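Local atomic coordinates of esterase (Sinorhizobium meliloti 1021, PDB entry 4TX1), a protein that probably hydrolyses acetyl esters of carbohydrates and aryl esters, as a member of the SGNH family of hydrolases. Residues Pro147-Thr152 with Asp199-Asp204. Sequence-based numbering, arbitrary orientation.
Sequences PPLCET and DGVHLD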
# COMPACT_ATOMS: atom_id res chain seq x y z
N PRO A 147 -3.95 -11.77 29.48
CA PRO A 147 -4.58 -12.95 30.11
C PRO A 147 -4.99 -13.96 29.10
O PRO A 147 -5.54 -13.63 28.02
CB PRO A 147 -5.76 -12.34 30.87
CG PRO A 147 -5.40 -10.96 31.11
CD PRO A 147 -4.60 -10.53 29.91
N PRO A 148 -4.64 -15.22 29.31
CA PRO A 148 -4.89 -16.19 28.30
C PRO A 148 -6.35 -16.56 28.02
O PRO A 148 -7.22 -16.35 28.86
CB PRO A 148 -4.15 -17.43 28.75
CG PRO A 148 -3.82 -17.18 30.15
CD PRO A 148 -3.86 -15.75 30.44
N LEU A 149 -6.60 -17.07 26.83
CA LEU A 149 -7.92 -17.40 26.36
C LEU A 149 -8.48 -18.53 27.22
O LEU A 149 -7.68 -19.35 27.77
CB LEU A 149 -8.06 -17.83 24.90
CG LEU A 149 -7.51 -16.98 23.73
CD1 LEU A 149 -8.40 -17.04 22.55
CD2 LEU A 149 -7.00 -15.65 24.14
N CYS A 150 -9.79 -18.51 27.38
CA CYS A 150 -10.49 -19.66 28.03
C CYS A 150 -11.51 -20.28 27.10
O CYS A 150 -11.86 -19.73 26.06
CB CYS A 150 -11.10 -19.23 29.37
SG CYS A 150 -12.46 -18.07 29.21
N GLU A 151 -12.03 -21.49 27.45
CA GLU A 151 -13.03 -22.15 26.66
C GLU A 151 -14.35 -21.38 26.74
O GLU A 151 -14.66 -20.73 27.73
CB GLU A 151 -13.26 -23.61 27.07
CG GLU A 151 -12.03 -24.47 27.14
CD GLU A 151 -11.49 -24.91 25.80
OE1 GLU A 151 -12.16 -24.68 24.76
OE2 GLU A 151 -10.36 -25.53 25.80
N THR A 152 -15.08 -21.40 25.64
CA THR A 152 -16.35 -20.71 25.56
C THR A 152 -17.36 -21.48 24.81
O THR A 152 -17.04 -22.22 23.86
CB THR A 152 -16.12 -19.31 24.91
OG1 THR A 152 -17.31 -18.54 24.94
CG2 THR A 152 -15.61 -19.47 23.43
N ASP A 199 -17.11 -15.16 26.03
CA ASP A 199 -16.52 -15.26 24.68
C ASP A 199 -15.10 -15.77 24.59
O ASP A 199 -14.57 -15.92 23.46
CB ASP A 199 -16.67 -13.93 23.91
CG ASP A 199 -15.83 -12.79 24.44
OD1 ASP A 199 -14.79 -12.99 25.12
OD2 ASP A 199 -16.22 -11.58 24.15
N GLY A 200 -14.48 -16.03 25.72
CA GLY A 200 -13.18 -16.69 25.79
C GLY A 200 -11.96 -15.79 25.72
O GLY A 200 -10.82 -16.24 26.00
N VAL A 201 -12.15 -14.53 25.32
CA VAL A 201 -11.01 -13.66 25.00
C VAL A 201 -10.99 -12.31 25.71
O VAL A 201 -9.93 -11.80 26.00
CB VAL A 201 -10.93 -13.51 23.44
CG1 VAL A 201 -12.09 -12.71 22.89
CG2 VAL A 201 -9.58 -12.84 22.99
N HIS A 202 -12.16 -11.74 26.00
CA HIS A 202 -12.25 -10.45 26.61
C HIS A 202 -12.12 -10.48 28.14
O HIS A 202 -12.16 -11.56 28.74
CB HIS A 202 -13.55 -9.80 26.18
CG HIS A 202 -13.50 -9.39 24.72
ND1 HIS A 202 -14.33 -9.91 23.76
CD2 HIS A 202 -12.61 -8.58 24.09
CE1 HIS A 202 -13.99 -9.39 22.57
NE2 HIS A 202 -12.95 -8.56 22.75
N LEU A 203 -11.97 -9.31 28.70
CA LEU A 203 -11.94 -9.11 30.19
C LEU A 203 -13.18 -8.35 30.63
O LEU A 203 -13.54 -7.29 30.09
CB LEU A 203 -10.70 -8.33 30.59
CG LEU A 203 -9.32 -8.86 30.16
CD1 LEU A 203 -8.20 -7.90 30.56
CD2 LEU A 203 -9.07 -10.29 30.68
N ASP A 204 -13.83 -8.79 31.71
CA ASP A 204 -14.86 -7.97 32.26
C ASP A 204 -14.27 -6.78 32.98
O ASP A 204 -13.05 -6.60 32.96
CB ASP A 204 -15.80 -8.89 33.13
CG ASP A 204 -15.15 -9.38 34.39
OD1 ASP A 204 -14.12 -8.84 34.85
OD2 ASP A 204 -15.81 -10.25 34.99
O HOH W 1 -7.07 -12.69 25.82
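Cys150 N meets Gly200 O at 2.8 Å, in the carbonyl plane and on a lone pair, the one direct hydrogen bond between the two loops. Leu149 CA adds a CA-H...O contact to the same oxygen, and Cys150 SG rests 3.8 Å from Gly200 CA. Gly200 has a positive phi, and a CB there would run into Cys150 O. Further along, Thr152 lays its side chain against the Asp199-Gly200 peptide: with OG1 anti to the backbone N (chi1 -174°), OG1 faces Asp199 CA while CG2 lies 3.7 Å from Asp199 O. OG1 itself bonds to Pro197 O and Asn154 N; a valine here would probably leave both without their mate. Toward the start of 147-152, Leu149 and Val201 run side by side, Leu149 CD2 against Val201 CG2, and Leu203 crosses Pro147 at about a right angle, Leu203 CD2 3.8 Å from Pro147 CG. A water bridges Pro147 O and Val201 O. Asp199 OD1 accepts from Val201 N on its anti side, an Asx turn, and from His202 N on its syn lone pair, extending it to an Asx motif; OD2 accepts from His202 ND1 at 2.6 Å, in the imidazole plane. Val201 CG1 lies above one His202 ring face, displaced toward its rim. With Ser22 weakly bonded to His202 NE2, this fits the Ser-His-Asp triad of SGNH hydrolases.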